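PDB 4JZA: uncharacterized protein from Legionella longbeachae NSW150, which probably dephosphorylates phosphoinositides as a phosphatidylinositol-3-phosphatase, and may act on lipid metabolism at the interface between this pathogen and its host. Local coordinates for residues S340-R343 with T344-L347; K388-Q391 with Q392-D396; P440-D443 with L444-A448. One frame throughout, in Å; residues are numbered along the deposited sequence.

Interaction 1: S340-R343 with T344-L347; sequences SRHR and TLPL
With chi1 at -170°, His342 holds its imidazole on the far side of CB from its own nitrogen, and Thr344, at chi1 53°, sets OG1 between its nitrogen and carbonyl carbon, which brings the hydroxyl to the ring across Arg343. OG1 comes to the CD2-NE2 edge, near the ring plane, at 3.4 Å from both His342 CD2 and His342 NE2. The two side chains cross at about a right angle. Leu345 approaches the same end of the imidazole obliquely, bringing CD1 to 3.5 Å from His342 NE2. The Thr344 hydroxyl is itself hydrogen-bonded to Gln317, while the His342 ring also meets that of Tyr135 on helix 122-140. Arg343 works on the other side of the chain: bends at chi2 and chi3 fold its guanidinium back along the chain, on the side away from the His342 ring, where two waters carry it to the following residues. Water 1 accepts from Arg343 NH1 and lies 2.9 Å from His342 O and 2.9 Å from Leu347 O. Water 2 sits 2.7 Å from Arg343 NH1, a weak bond, and donates to Leu345 O at 3.0 Å. Beyond Leu345 the chain makes an inverse gamma turn centred on Pro346, closed by a weak bond from Leu347 N to Leu345 O. The Arg343 backbone is gripped from outside as well, its N by Asp382 and its O by Thr380. In this irregular loop the waters meet the carbonyls and the buried arginine holds the waters; its positive charge would probably polarise them.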
loop_
_atom_site.group_PDB
_atom_site.type_symbol
_atom_site.label_atom_id
_atom_site.label_comp_id
_atom_site.label_asym_id
_atom_site.label_seq_id
_atom_site.Cartn_x
_atom_site.Cartn_y
_atom_site.Cartn_z
ATOM N N SER A 340 -5.852 -2.461 -3.722
ATOM C CA SER A 340 -4.912 -2.761 -4.778
ATOM C C SER A 340 -3.447 -2.750 -4.318
ATOM O O SER A 340 -2.581 -3.405 -4.922
ATOM C CB SER A 340 -5.119 -1.764 -5.945
ATOM O OG SER A 340 -4.476 -0.511 -5.695
ATOM N N ARG A 341 -3.112 -1.989 -3.287
ATOM C CA ARG A 341 -1.685 -1.926 -2.885
ATOM C C ARG A 341 -1.313 -3.064 -1.959
ATOM O O ARG A 341 -0.159 -3.233 -1.603
ATOM C CB ARG A 341 -1.405 -0.665 -2.111
ATOM C CG ARG A 341 -1.525 0.620 -2.878
ATOM C CD ARG A 341 -1.533 1.757 -1.854
ATOM N NE ARG A 341 -2.824 1.954 -1.215
ATOM C CZ ARG A 341 -3.014 2.606 -0.090
ATOM N NH1 ARG A 341 -2.003 3.148 0.575
ATOM N NH2 ARG A 341 -4.237 2.711 0.377
ATOM N N HIS A 342 -2.323 -3.818 -1.551
ATOM C CA HIS A 342 -2.222 -4.700 -0.446
ATOM C C HIS A 342 -2.019 -6.099 -0.989
ATOM O O HIS A 342 -2.937 -6.910 -1.003
ATOM C CB HIS A 342 -3.497 -4.622 0.401
ATOM C CG HIS A 342 -3.370 -5.340 1.701
ATOM N ND1 HIS A 342 -4.097 -5.037 2.799
ATOM C CD2 HIS A 342 -2.592 -6.369 2.062
ATOM C CE1 HIS A 342 -3.726 -5.810 3.804
ATOM N NE2 HIS A 342 -2.847 -6.657 3.366
ATOM N N ARG A 343 -0.782 -6.404 -1.361
ATOM C CA ARG A 343 -0.503 -7.696 -2.002
ATOM C C ARG A 343 0.346 -8.672 -1.190
ATOM O O ARG A 343 1.076 -9.505 -1.764
ATOM C CB ARG A 343 0.094 -7.394 -3.378
ATOM C CG ARG A 343 -0.710 -6.306 -4.072
ATOM C CD ARG A 343 -2.084 -6.852 -4.428
ATOM N NE ARG A 343 -1.928 -7.588 -5.662
ATOM C CZ ARG A 343 -1.998 -8.875 -5.761
ATOM N NH1 ARG A 343 -2.327 -9.592 -4.726
ATOM N NH2 ARG A 343 -1.776 -9.448 -6.912
ATOM N N THR A 344 0.241 -8.556 0.145
ATOM C CA THR A 344 0.969 -9.385 1.084
ATOM C C THR A 344 0.158 -10.587 1.624
ATOM O O THR A 344 0.712 -11.461 2.300
ATOM C CB THR A 344 1.437 -8.549 2.279
ATOM O OG1 THR A 344 0.338 -7.855 2.854
ATOM C CG2 THR A 344 2.441 -7.555 1.852
ATOM N N LEU A 345 -1.142 -10.639 1.315
ATOM C CA LEU A 345 -1.987 -11.742 1.738
ATOM C C LEU A 345 -2.479 -12.457 0.481
ATOM O O LEU A 345 -2.717 -11.845 -0.563
ATOM C CB LEU A 345 -3.158 -11.215 2.541
ATOM C CG LEU A 345 -2.832 -10.345 3.770
ATOM C CD1 LEU A 345 -4.121 -9.755 4.341
ATOM C CD2 LEU A 345 -2.166 -11.161 4.854
ATOM N N PRO A 346 -2.627 -13.781 0.561
ATOM C CA PRO A 346 -2.855 -14.572 -0.635
ATOM C C PRO A 346 -4.316 -14.668 -1.039
ATOM O O PRO A 346 -4.865 -15.735 -1.131
ATOM C CB PRO A 346 -2.287 -15.939 -0.243
ATOM C CG PRO A 346 -2.512 -16.025 1.214
ATOM C CD PRO A 346 -2.438 -14.627 1.755
ATOM N N LEU A 347 -4.914 -13.531 -1.283
ATOM C CA LEU A 347 -6.239 -13.459 -1.868
ATOM C C LEU A 347 -6.343 -12.191 -2.674
ATOM O O LEU A 347 -5.637 -11.250 -2.441
ATOM C CB LEU A 347 -7.317 -13.490 -0.795
ATOM C CG LEU A 347 -7.520 -12.283 0.115
ATOM C CD1 LEU A 347 -8.767 -12.507 0.953
ATOM C CD2 LEU A 347 -6.308 -12.098 0.998
HETATM O O HOH W 1 -3.491 -9.297 -2.567
HETATM O O HOH W 2 -1.750 -11.853 -3.427
#

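Interaction 2: K388-Q391 with Q392-D396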
loop_
_atom_site.group_PDB
_atom_site.type_symbol
_atom_site.label_atom_id
_atom_site.label_comp_id
_atom_site.label_asym_id
_atom_site.label_seq_id
_atom_site.Cartn_x
_atom_site.Cartn_y
_atom_site.Cartn_z
ATOM N N LYS A 388 9.810 -19.259 -3.271
ATOM C CA LYS A 388 8.983 -19.634 -4.409
ATOM C C LYS A 388 7.636 -20.201 -3.970
ATOM O O LYS A 388 6.644 -20.030 -4.651
ATOM C CB LYS A 388 9.705 -20.636 -5.311
ATOM C CG LYS A 388 10.792 -20.017 -6.168
ATOM C CD LYS A 388 11.056 -20.844 -7.423
ATOM C CE LYS A 388 11.915 -20.068 -8.425
ATOM N NZ LYS A 388 13.052 -19.330 -7.781
ATOM N N ALA A 389 7.600 -20.874 -2.836
ATOM C CA ALA A 389 6.380 -21.551 -2.431
ATOM C C ALA A 389 5.282 -20.593 -2.007
ATOM O O ALA A 389 4.131 -20.844 -2.294
ATOM C CB ALA A 389 6.654 -22.555 -1.312
ATOM N N VAL A 390 5.639 -19.507 -1.330
ATOM C CA VAL A 390 4.654 -18.503 -0.937
ATOM C C VAL A 390 4.201 -17.749 -2.189
ATOM O O VAL A 390 3.053 -17.330 -2.320
ATOM C CB VAL A 390 5.227 -17.483 0.069
ATOM C CG1 VAL A 390 4.229 -16.370 0.322
ATOM C CG2 VAL A 390 5.574 -18.120 1.372
ATOM N N GLN A 391 5.124 -17.587 -3.122
ATOM C CA GLN A 391 4.877 -16.779 -4.281
ATOM C C GLN A 391 3.821 -17.456 -5.103
ATOM O O GLN A 391 2.951 -16.803 -5.688
ATOM C CB GLN A 391 6.175 -16.608 -5.059
ATOM C CG GLN A 391 6.475 -15.163 -5.324
ATOM C CD GLN A 391 7.899 -14.890 -5.691
ATOM O OE1 GLN A 391 8.799 -15.212 -4.932
ATOM N NE2 GLN A 391 8.113 -14.249 -6.845
ATOM N N GLN A 392 3.884 -18.788 -5.103
ATOM C CA GLN A 392 2.927 -19.637 -5.813
ATOM C C GLN A 392 1.604 -19.838 -5.065
ATOM O O GLN A 392 0.583 -20.118 -5.672
ATOM C CB GLN A 392 3.555 -21.005 -6.097
ATOM C CG GLN A 392 4.735 -20.945 -7.061
ATOM C CD GLN A 392 5.378 -22.320 -7.345
ATOM O OE1 GLN A 392 6.486 -22.392 -7.868
ATOM N NE2 GLN A 392 4.679 -23.407 -7.008
ATOM N N ARG A 393 1.617 -19.787 -3.748
ATOM C CA ARG A 393 0.365 -19.907 -3.025
ATOM C C ARG A 393 -0.472 -18.688 -3.403
ATOM O O ARG A 393 -1.658 -18.831 -3.619
ATOM C CB ARG A 393 0.595 -19.996 -1.514
ATOM C CG ARG A 393 -0.605 -19.711 -0.635
ATOM C CD ARG A 393 -1.670 -20.743 -0.802
ATOM N NE ARG A 393 -2.878 -20.292 -0.121
ATOM C CZ ARG A 393 -3.081 -20.376 1.180
ATOM N NH1 ARG A 393 -2.164 -20.925 1.966
ATOM N NH2 ARG A 393 -4.225 -19.953 1.697
ATOM N N HIS A 394 0.154 -17.503 -3.495
ATOM C CA HIS A 394 -0.508 -16.289 -3.997
ATOM C C HIS A 394 -1.068 -16.421 -5.429
ATOM O O HIS A 394 -2.262 -16.169 -5.671
ATOM C CB HIS A 394 0.441 -15.088 -3.913
ATOM C CG HIS A 394 0.621 -14.565 -2.533
ATOM N ND1 HIS A 394 0.062 -13.381 -2.116
ATOM C CD2 HIS A 394 1.270 -15.072 -1.460
ATOM C CE1 HIS A 394 0.381 -13.168 -0.850
ATOM N NE2 HIS A 394 1.106 -14.183 -0.424
ATOM N N SER A 395 -0.218 -16.794 -6.381
ATOM C CA SER A 395 -0.687 -16.886 -7.744
ATOM C C SER A 395 -1.724 -17.986 -7.910
ATOM O O SER A 395 -2.776 -17.778 -8.516
ATOM C CB SER A 395 0.480 -17.019 -8.718
ATOM O OG SER A 395 1.177 -18.227 -8.528
ATOM N N ASP A 396 -1.493 -19.145 -7.315
ATOM C CA ASP A 396 -2.469 -20.250 -7.449
ATOM C C ASP A 396 -3.803 -19.861 -6.839
ATOM O O ASP A 396 -4.860 -19.972 -7.467
ATOM C CB ASP A 396 -2.025 -21.549 -6.721
ATOM C CG ASP A 396 -0.818 -22.273 -7.364
ATOM O OD1 ASP A 396 -0.584 -22.200 -8.597
ATOM O OD2 ASP A 396 -0.113 -22.951 -6.580
#
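Lys388 to Ser395 form alpha-helix, with four successive i to i+4 bonds running from Gln392 N to Lys388 O, Arg393 N to Ala389 O, His394 N to Val390 O and Ser395 N to Gln391 O, all 3.1 to 3.2 Å long. The third is the straightest, at 172° on the hydrogen, against 141° for the one before it. Val390 and His394, one turn apart, lie side by side and point the same way. Val390 CG1 stands 3.7 Å from His394 CD2, and the same CD2 edge of the imidazole faces Val390 O in the ring plane. With chi1 at -75°, His394 CG lies beside its own nitrogen, which puts the ring back over the preceding turn. Gln392 instead runs its extended chain past Lys388, CG resting 3.2 Å from Lys388 O. Ser395 OG turns back to Gln392 O in a weak bond of 3.5 Å. Arg393 leads away from the neighbouring turn to a salt bridge with Glu177 and a hydrogen bond to Tyr171. On the buried flank Val390 packs on Trp309 and His394 on Pro346, whereas Ser395 reaches helix 441-454 and Lys388 and Ala389 are exposed. The arrangement is that of an amphipathic alpha-helix in its first turns, here helix 388-402, with a Val-His pair at i and i+4 on its inward face.

Interaction 3: P440-D443 with L444-A448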
loop_
_atom_site.group_PDB
_atom_site.type_symbol
_atom_site.label_atom_id
_atom_site.label_comp_id
_atom_site.label_asym_id
_atom_site.label_seq_id
_atom_site.Cartn_x
_atom_site.Cartn_y
_atom_site.Cartn_z
ATOM N N PRO A 440 7.941 -4.642 -11.917
ATOM C CA PRO A 440 7.694 -6.045 -11.608
ATOM C C PRO A 440 7.056 -6.791 -12.764
ATOM O O PRO A 440 7.023 -8.013 -12.771
ATOM C CB PRO A 440 6.713 -5.946 -10.447
ATOM C CG PRO A 440 5.937 -4.668 -10.730
ATOM C CD PRO A 440 6.935 -3.734 -11.312
ATOM N N ASP A 441 6.571 -6.052 -13.748
ATOM C CA ASP A 441 5.828 -6.620 -14.888
ATOM C C ASP A 441 6.464 -7.923 -15.430
ATOM O O ASP A 441 5.745 -8.865 -15.681
ATOM C CB ASP A 441 5.627 -5.598 -16.054
ATOM C CG ASP A 441 4.851 -4.298 -15.652
ATOM O OD1 ASP A 441 5.237 -3.663 -14.652
ATOM O OD2 ASP A 441 3.889 -3.860 -16.352
ATOM N N LEU A 442 7.780 -8.013 -15.609
ATOM C CA LEU A 442 8.332 -9.244 -16.207
ATOM C C LEU A 442 8.184 -10.445 -15.256
ATOM O O LEU A 442 7.740 -11.543 -15.646
ATOM C CB LEU A 442 9.783 -9.058 -16.664
ATOM C CG LEU A 442 10.502 -10.339 -17.125
ATOM C CD1 LEU A 442 9.887 -10.924 -18.392
ATOM C CD2 LEU A 442 11.998 -10.123 -17.321
ATOM N N ASP A 443 8.514 -10.227 -13.995
ATOM C CA ASP A 443 8.279 -11.263 -12.974
ATOM C C ASP A 443 6.819 -11.635 -12.884
ATOM O O ASP A 443 6.472 -12.800 -12.888
ATOM C CB ASP A 443 8.826 -10.834 -11.597
ATOM C CG ASP A 443 10.367 -10.937 -11.508
ATOM O OD1 ASP A 443 11.008 -11.821 -12.142
ATOM O OD2 ASP A 443 10.945 -10.109 -10.801
ATOM N N LEU A 444 5.938 -10.646 -12.837
ATOM C CA LEU A 444 4.497 -10.957 -12.786
ATOM C C LEU A 444 4.030 -11.767 -14.000
ATOM O O LEU A 444 3.302 -12.722 -13.857
ATOM C CB LEU A 444 3.668 -9.671 -12.692
ATOM C CG LEU A 444 3.980 -8.747 -11.532
ATOM C CD1 LEU A 444 3.024 -7.568 -11.454
ATOM C CD2 LEU A 444 3.970 -9.515 -10.249
ATOM N N TYR A 445 4.450 -11.374 -15.196
ATOM C CA TYR A 445 4.134 -12.132 -16.389
ATOM C C TYR A 445 4.485 -13.592 -16.173
ATOM O O TYR A 445 3.607 -14.437 -16.295
ATOM C CB TYR A 445 4.904 -11.601 -17.563
ATOM C CG TYR A 445 4.603 -12.240 -18.901
ATOM C CD1 TYR A 445 4.347 -13.560 -19.026
ATOM C CD2 TYR A 445 4.635 -11.496 -20.039
ATOM C CE1 TYR A 445 4.096 -14.106 -20.248
ATOM C CE2 TYR A 445 4.388 -12.043 -21.259
ATOM C CZ TYR A 445 4.116 -13.362 -21.334
ATOM O OH TYR A 445 3.868 -13.976 -22.515
ATOM N N LYS A 446 5.741 -13.904 -15.834
ATOM C CA LYS A 446 6.135 -15.324 -15.731
ATOM C C LYS A 446 5.367 -16.035 -14.627
ATOM O O LYS A 446 4.984 -17.194 -14.796
ATOM C CB LYS A 446 7.608 -15.525 -15.488
ATOM C CG LYS A 446 8.532 -14.918 -16.515
ATOM C CD LYS A 446 9.930 -14.808 -15.908
ATOM C CE LYS A 446 10.917 -14.225 -16.906
ATOM N NZ LYS A 446 12.138 -13.702 -16.233
ATOM N N LEU A 447 5.130 -15.351 -13.511
ATOM C CA LEU A 447 4.416 -15.957 -12.393
ATOM C C LEU A 447 3.017 -16.362 -12.784
ATOM O O LEU A 447 2.540 -17.406 -12.334
ATOM C CB LEU A 447 4.367 -15.031 -11.187
ATOM C CG LEU A 447 5.733 -15.009 -10.511
ATOM C CD1 LEU A 447 5.888 -13.753 -9.665
ATOM C CD2 LEU A 447 6.017 -16.275 -9.691
ATOM N N ALA A 448 2.385 -15.585 -13.660
ATOM C CA ALA A 448 1.021 -15.908 -14.113
ATOM C C ALA A 448 0.951 -17.065 -15.129
ATOM O O ALA A 448 0.004 -17.866 -15.102
ATOM C CB ALA A 448 0.338 -14.663 -14.660
#
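Pro440 and Leu444 make the buried side of this helical stretch, whereas on its solvent side the exposed Lys446 lies along the partly exposed Leu442. The proline ring and the leucine lie side by side and point the same way, Pro440 CB meeting Leu444 CG at 4.1 Å. Chi1 of -57° turns Leu444 back toward the previous turn, and its backbone N donates to Pro440 O at 2.8 Å with an N-H angle of 173°. Pro440 also touches Arg381. Further along, Leu447 bends over Asp443 in the same sense and bonds from its N to Asp443 O at 2.9 Å, the donor nearly on the line of the C=O; its side chain reaches Ala379. On the other flank Lys446, extended from CG onward, crosses Leu442 obliquely. Lys446 CE lies 3.8 Å from Leu442 CD1, and NZ stays against the same isobutyl group, 3.7 Å from Leu442 CD2. Asp443 carries the opposite charge nearby, yet its OD1 is 4.6 Å from Lys446 NZ, so the attraction would be electrostatic at a distance and not a closed salt bridge. Tyr445 swings away to Pro420, and Asp441 ties this end to the 418-420 loop by a hydrogen bond from Ser419 N to OD2. Such a pattern belongs to the early part of an amphipathic alpha-helix, here helix 441-454, with Pro440 O accepting from Leu444 N.

The three contacts form a chain in space as well as in sequence, with interaction 2 in the middle. Its His394 presses CE1 against the loop of interaction 1, 3.2 Å from Leu345 C, and on another flank Gln391 and Ser395 meet Leu447 of interaction 3, with Ser395 OG 4.1 Å from Leu447 O. Centres are about 12 Å apart for both touching pairs. Interactions 1 and 3 are about 16 Å apart between centres and about 7 Å between nearest atoms, without touching. At the far end of interaction 1, Ser340 packs on Lys554; the loop that holds this lysine, after strand 545-549, has a CX5R sequence as in cysteine-based phosphatases and is probably the active-site loop.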